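Local structure of neurotoxin (Clostridium botulinum, 3N7L) at residues A[266-271]-A[395-400]; A[321-326]-A[381-386]. The protein is the receptor-binding domain of a botulinum neurotoxin of serotype D/C and probably binds gangliosides on nerve cells. All coordinates share one frame; numbering follows the deposited sequence.

Contact 1: A[266-271]-A[395-400]; sequences IVFNTR and EYLIPV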
loop_
_atom_site.group_PDB
_atom_site.type_symbol
_atom_site.label_atom_id
_atom_site.label_comp_id
_atom_site.label_asym_id
_atom_site.label_seq_id
_atom_site.Cartn_x
_atom_site.Cartn_y
_atom_site.Cartn_z
ATOM N N ILE A 266 -22.414 11.351 11.970
ATOM C CA ILE A 266 -21.816 10.484 10.965
ATOM C C ILE A 266 -22.005 9.106 11.590
ATOM O O ILE A 266 -21.648 8.900 12.749
ATOM C CB ILE A 266 -20.286 10.701 10.817
ATOM C CG1 ILE A 266 -19.987 12.020 10.100
ATOM C CG2 ILE A 266 -19.674 9.519 10.062
ATOM C CD1 ILE A 266 -20.514 12.077 8.678
ATOM N N VAL A 267 -22.587 8.172 10.849
ATOM C CA VAL A 267 -22.778 6.824 11.372
ATOM C C VAL A 267 -22.214 5.844 10.353
ATOM O O VAL A 267 -22.196 6.125 9.149
ATOM C CB VAL A 267 -24.274 6.491 11.628
ATOM C CG1 VAL A 267 -24.874 7.477 12.617
ATOM C CG2 VAL A 267 -25.042 6.501 10.320
ATOM N N PHE A 268 -21.735 4.704 10.832
ATOM C CA PHE A 268 -21.165 3.705 9.944
ATOM C C PHE A 268 -22.121 2.547 9.737
ATOM O O PHE A 268 -22.656 1.993 10.699
ATOM C CB PHE A 268 -19.840 3.186 10.500
ATOM C CG PHE A 268 -18.748 4.217 10.515
ATOM C CD1 PHE A 268 -18.529 5.006 11.639
ATOM C CD2 PHE A 268 -17.932 4.393 9.403
ATOM C CE1 PHE A 268 -17.503 5.954 11.658
ATOM C CE2 PHE A 268 -16.902 5.337 9.408
ATOM C CZ PHE A 268 -16.689 6.118 10.540
ATOM N N ASN A 269 -22.341 2.200 8.475
ATOM C CA ASN A 269 -23.233 1.103 8.125
ATOM C C ASN A 269 -22.453 -0.040 7.481
ATOM O O ASN A 269 -21.366 0.172 6.930
ATOM C CB ASN A 269 -24.321 1.587 7.162
ATOM C CG ASN A 269 -25.217 2.647 7.781
ATOM O OD1 ASN A 269 -25.367 2.719 9.001
ATOM N ND2 ASN A 269 -25.829 3.462 6.938
ATOM N N THR A 270 -23.008 -1.246 7.554
ATOM C CA THR A 270 -22.365 -2.418 6.971
ATOM C C THR A 270 -22.437 -2.338 5.444
ATOM O O THR A 270 -23.517 -2.158 4.883
ATOM C CB THR A 270 -23.052 -3.710 7.452
ATOM O OG1 THR A 270 -22.971 -3.772 8.881
ATOM C CG2 THR A 270 -22.371 -4.945 6.861
ATOM N N ARG A 271 -21.295 -2.460 4.771
ATOM C CA ARG A 271 -21.302 -2.381 3.315
ATOM C C ARG A 271 -21.937 -3.631 2.699
ATOM O O ARG A 271 -21.979 -4.697 3.321
ATOM C CB ARG A 271 -19.881 -2.133 2.757
ATOM C CG ARG A 271 -18.881 -3.247 2.943
ATOM C CD ARG A 271 -17.517 -2.877 2.339
ATOM N NE ARG A 271 -16.822 -1.836 3.095
ATOM C CZ ARG A 271 -16.659 -0.576 2.694
ATOM N NH1 ARG A 271 -17.138 -0.167 1.526
ATOM N NH2 ARG A 271 -16.009 0.285 3.469
ATOM N N GLU A 395 -28.350 2.169 19.111
ATOM C CA GLU A 395 -26.908 1.980 19.040
ATOM C C GLU A 395 -26.431 2.468 17.676
ATOM O O GLU A 395 -26.983 2.089 16.646
ATOM C CB GLU A 395 -26.550 0.495 19.210
ATOM C CG GLU A 395 -26.664 -0.025 20.650
ATOM C CD GLU A 395 -25.471 0.363 21.527
ATOM O OE1 GLU A 395 -25.608 0.336 22.770
ATOM O OE2 GLU A 395 -24.391 0.679 20.979
ATOM N N TYR A 396 -25.419 3.326 17.679
ATOM C CA TYR A 396 -24.844 3.851 16.452
ATOM C C TYR A 396 -23.337 3.693 16.521
ATOM O O TYR A 396 -22.717 4.028 17.538
ATOM C CB TYR A 396 -25.169 5.348 16.276
ATOM C CG TYR A 396 -26.619 5.640 15.954
ATOM C CD1 TYR A 396 -27.172 5.254 14.732
ATOM C CD2 TYR A 396 -27.445 6.263 16.883
ATOM C CE1 TYR A 396 -28.523 5.477 14.449
ATOM C CE2 TYR A 396 -28.794 6.490 16.611
ATOM C CZ TYR A 396 -29.325 6.093 15.394
ATOM O OH TYR A 396 -30.661 6.298 15.126
ATOM N N LEU A 397 -22.754 3.170 15.447
ATOM C CA LEU A 397 -21.309 3.016 15.368
ATOM C C LEU A 397 -20.905 4.377 14.817
ATOM O O LEU A 397 -21.291 4.746 13.702
ATOM C CB LEU A 397 -20.938 1.903 14.389
ATOM C CG LEU A 397 -19.446 1.632 14.172
ATOM C CD1 LEU A 397 -18.765 1.308 15.511
ATOM C CD2 LEU A 397 -19.286 0.480 13.190
ATOM N N ILE A 398 -20.140 5.126 15.603
ATOM C CA ILE A 398 -19.769 6.471 15.203
ATOM C C ILE A 398 -18.313 6.845 15.409
ATOM O O ILE A 398 -17.600 6.225 16.197
ATOM C CB ILE A 398 -20.562 7.512 16.014
ATOM C CG1 ILE A 398 -20.206 7.366 17.503
ATOM C CG2 ILE A 398 -22.067 7.321 15.814
ATOM C CD1 ILE A 398 -20.540 8.581 18.346
ATOM N N PRO A 399 -17.853 7.872 14.682
ATOM C CA PRO A 399 -16.475 8.331 14.830
ATOM C C PRO A 399 -16.589 9.144 16.128
ATOM O O PRO A 399 -17.556 9.886 16.307
ATOM C CB PRO A 399 -16.263 9.197 13.588
ATOM C CG PRO A 399 -17.620 9.747 13.328
ATOM C CD PRO A 399 -18.544 8.591 13.595
ATOM N N VAL A 400 -15.633 8.984 17.033
ATOM C CA VAL A 400 -15.683 9.664 18.320
ATOM C C VAL A 400 -14.294 10.125 18.747
ATOM O O VAL A 400 -13.295 9.475 18.456
ATOM C CB VAL A 400 -16.264 8.704 19.405
ATOM C CG1 VAL A 400 -15.340 7.508 19.584
ATOM C CG2 VAL A 400 -16.464 9.431 20.722
HETATM O O HOH W 1 -24.235 2.685 12.989
#
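Phe268 sits where strand 266-270 crosses strand 395-400 at 121°, its ring wedged beside Leu397, Ile398 and Pro399. CG lies anti to its own carbonyl carbon (chi1 -67°), which turns the ring along the partner backbone. The carbonyl carbon of Ile398 and the nitrogen of Pro399 meet the ring edge, and CE1 comes to 3.4 Å from Pro399 CD. Ile266 crosses the Pro399 ring at about a right angle, with Ile266 CB 3.8 Å from Pro399 CG. Leu397 swings CG anti to its backbone N (chi1 179°) and rests CD2 on Phe268 CB at 3.9 Å. Val267 lies alongside Tyr396 with its CG1 3.8 Å from Tyr396 CD1, while the Tyr396 hydroxyl reaches beyond the pair to Asp389 and Lys262. A single direct backbone hydrogen bond, Phe268 N to Leu397 O (2.9 Å), joins the strands; for the same residue pair, a water spans the other two backbone groups, donating to Phe268 O and accepting from Leu397 N. Met259 and Ile379 also pack on Phe268, in the buried interior of the beta-trefoil fold of the C-terminal receptor-binding subdomain.

Contact 2: A[321-326]-A[381-386]; sequences PSRNLG and SYSFKL. With SO4 (sulfate ion), chain D.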
loop_
_atom_site.group_PDB
_atom_site.type_symbol
_atom_site.label_atom_id
_atom_site.label_comp_id
_atom_site.label_asym_id
_atom_site.label_seq_id
_atom_site.Cartn_x
_atom_site.Cartn_y
_atom_site.Cartn_z
ATOM N N PRO A 321 -24.215 15.372 21.647
ATOM C CA PRO A 321 -25.144 14.254 21.468
ATOM C C PRO A 321 -26.383 14.412 22.350
ATOM O O PRO A 321 -26.369 15.191 23.305
ATOM C CB PRO A 321 -24.293 13.050 21.852
ATOM C CG PRO A 321 -23.452 13.609 22.979
ATOM C CD PRO A 321 -23.054 14.981 22.470
ATOM N N SER A 322 -27.448 13.684 22.023
ATOM C CA SER A 322 -28.690 13.747 22.789
ATOM C C SER A 322 -28.461 13.467 24.279
ATOM O O SER A 322 -29.139 14.022 25.135
ATOM C CB SER A 322 -29.703 12.750 22.227
ATOM O OG SER A 322 -29.197 11.428 22.289
ATOM N N ARG A 323 -27.516 12.587 24.581
ATOM C CA ARG A 323 -27.181 12.254 25.959
ATOM C C ARG A 323 -25.668 12.102 25.996
ATOM O O ARG A 323 -25.056 11.794 24.976
ATOM C CB ARG A 323 -27.837 10.933 26.369
ATOM C CG ARG A 323 -27.640 9.842 25.334
ATOM C CD ARG A 323 -27.556 8.442 25.924
ATOM N NE ARG A 323 -28.766 8.045 26.630
ATOM C CZ ARG A 323 -29.141 6.782 26.808
ATOM N NH1 ARG A 323 -28.406 5.790 26.323
ATOM N NH2 ARG A 323 -30.244 6.509 27.487
ATOM N N ASN A 324 -25.060 12.312 27.159
ATOM C CA ASN A 324 -23.611 12.175 27.271
ATOM C C ASN A 324 -23.203 10.746 26.895
ATOM O O ASN A 324 -23.757 9.782 27.417
ATOM C CB ASN A 324 -23.160 12.479 28.698
ATOM C CG ASN A 324 -21.658 12.641 28.809
ATOM O OD1 ASN A 324 -20.898 11.775 28.380
ATOM N ND2 ASN A 324 -21.222 13.757 29.386
ATOM N N LEU A 325 -22.235 10.610 25.993
ATOM C CA LEU A 325 -21.793 9.288 25.558
ATOM C C LEU A 325 -20.759 8.664 26.491
ATOM O O LEU A 325 -20.560 7.449 26.481
ATOM C CB LEU A 325 -21.215 9.360 24.142
ATOM C CG LEU A 325 -22.114 9.931 23.036
ATOM C CD1 LEU A 325 -21.380 9.866 21.704
ATOM C CD2 LEU A 325 -23.415 9.144 22.964
ATOM N N GLY A 326 -20.100 9.498 27.289
ATOM C CA GLY A 326 -19.095 8.997 28.205
ATOM C C GLY A 326 -18.078 10.062 28.558
ATOM O O GLY A 326 -17.983 11.094 27.888
ATOM N N SER A 381 -19.440 2.145 19.294
ATOM C CA SER A 381 -20.886 2.118 19.244
ATOM C C SER A 381 -21.464 2.707 20.524
ATOM O O SER A 381 -21.087 2.315 21.626
ATOM C CB SER A 381 -21.377 0.684 19.046
ATOM O OG SER A 381 -22.787 0.650 18.899
ATOM N N TYR A 382 -22.370 3.666 20.368
ATOM C CA TYR A 382 -23.006 4.301 21.505
ATOM C C TYR A 382 -24.510 4.398 21.298
ATOM O O TYR A 382 -24.994 4.539 20.168
ATOM C CB TYR A 382 -22.409 5.686 21.738
ATOM C CG TYR A 382 -20.926 5.626 21.978
ATOM C CD1 TYR A 382 -20.022 5.695 20.914
ATOM C CD2 TYR A 382 -20.419 5.434 23.266
ATOM C CE1 TYR A 382 -18.657 5.572 21.121
ATOM C CE2 TYR A 382 -19.049 5.305 23.486
ATOM C CZ TYR A 382 -18.176 5.375 22.407
ATOM O OH TYR A 382 -16.825 5.230 22.615
ATOM N N SER A 383 -25.243 4.326 22.402
ATOM C CA SER A 383 -26.694 4.384 22.357
ATOM C C SER A 383 -27.237 5.774 22.655
ATOM O O SER A 383 -27.158 6.253 23.784
ATOM C CB SER A 383 -27.279 3.381 23.358
ATOM O OG SER A 383 -28.694 3.470 23.408
ATOM N N PHE A 384 -27.766 6.429 21.630
ATOM C CA PHE A 384 -28.359 7.743 21.809
ATOM C C PHE A 384 -29.359 8.021 20.688
ATOM O O PHE A 384 -29.820 7.087 20.029
ATOM C CB PHE A 384 -27.285 8.847 21.915
ATOM C CG PHE A 384 -26.409 9.013 20.691
ATOM C CD1 PHE A 384 -26.409 10.214 19.984
ATOM C CD2 PHE A 384 -25.546 7.997 20.279
ATOM C CE1 PHE A 384 -25.560 10.402 18.884
ATOM C CE2 PHE A 384 -24.695 8.174 19.182
ATOM C CZ PHE A 384 -24.700 9.378 18.482
ATOM N N LYS A 385 -29.708 9.286 20.480
ATOM C CA LYS A 385 -30.681 9.624 19.451
ATOM C C LYS A 385 -30.148 10.572 18.376
ATOM O O LYS A 385 -29.513 11.581 18.685
ATOM C CB LYS A 385 -31.925 10.236 20.113
ATOM C CG LYS A 385 -32.559 9.338 21.171
ATOM C CD LYS A 385 -33.745 10.010 21.853
ATOM C CE LYS A 385 -34.427 9.050 22.821
ATOM N NZ LYS A 385 -35.540 9.707 23.556
ATOM N N LEU A 386 -30.411 10.234 17.116
ATOM C CA LEU A 386 -29.986 11.046 15.977
ATOM C C LEU A 386 -31.156 11.235 15.015
ATOM O O LEU A 386 -32.020 10.359 14.887
ATOM C CB LEU A 386 -28.822 10.382 15.224
ATOM C CG LEU A 386 -27.435 10.349 15.879
ATOM C CD1 LEU A 386 -26.486 9.504 15.034
ATOM C CD2 LEU A 386 -26.899 11.766 16.038
HETATM S S SO4 D . -17.557 14.549 30.397
HETATM O O1 SO4 D . -18.516 13.540 30.870
HETATM O O2 SO4 D . -18.260 15.814 30.118
HETATM O O3 SO4 D . -16.879 14.080 29.149
HETATM O O4 SO4 D . -16.531 14.749 31.437
HETATM O O HOH W 2 -27.667 13.405 19.160
#
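The loop 321-326 runs without regular secondary structure past the end of strand 381-384, with CA atoms closest at Ser322 and Lys385 (5.7 Å). Ser322 holds OG between its backbone N and carbonyl carbon (chi1 60°), where it accepts from Lys385 N at 2.8 Å with an N-H...O angle of 159°. The same oxygen stands at the edge of the Phe384 ring, close to that residue's CB. A water completes the join, accepting from Ser322 N and donating to Lys385 O. Leu325 brings CD2 over one face of the Phe384 ring, a CH-pi contact 4.0 Å from the ring centroid, and the same methyl lies 3.8 Å from Tyr382 CB. Pro321 adds its CB at 4.0 Å from Phe384 CD1. The loop thus covers the end of a beta-trefoil strand, and Ile398 and Pro331 of adjoining strands pack against Leu325 in turn. Bent at chi2 and chi3, Arg323 runs its CG past Phe384 CB and brings NH1 to 2.9 Å from Ser383 O. That bond is far from straight (132°), and the donor stands above the carbonyl plane, off the lone pairs; the guanidinium is tilted only moderately from the plane of the Phe384 ring. Asn324 points away from the strand and uses both ends of its amide: OD1 accepts from Gly326 N at 2.6 Å in an Asx turn, and ND2 donates to a sulfate oxygen, O1, at 3.1 Å. This sulfate, probably from the crystallisation liquor, also accepts from Asp328 N.

The two contacts have centres 12 Å apart, on the same side of the chain's centre, within the C-terminal receptor-binding region. Strands 373-384 and 394-402 follow one another in the chain and pair antiparallel in one sheet; contact 2 uses the end of the first and contact 1 the second. Along the sequence 266-271 comes first, then 321-326, 381-386 and 395-400, so contact 2 is nested inside the loop closed by contact 1. The strands join them directly: Tyr396 N lies 2.8 Å from Tyr382 O, and Val267 packs on Leu386. One hairpin thus carries a buried strand crossing on one member and a surface loop on the other.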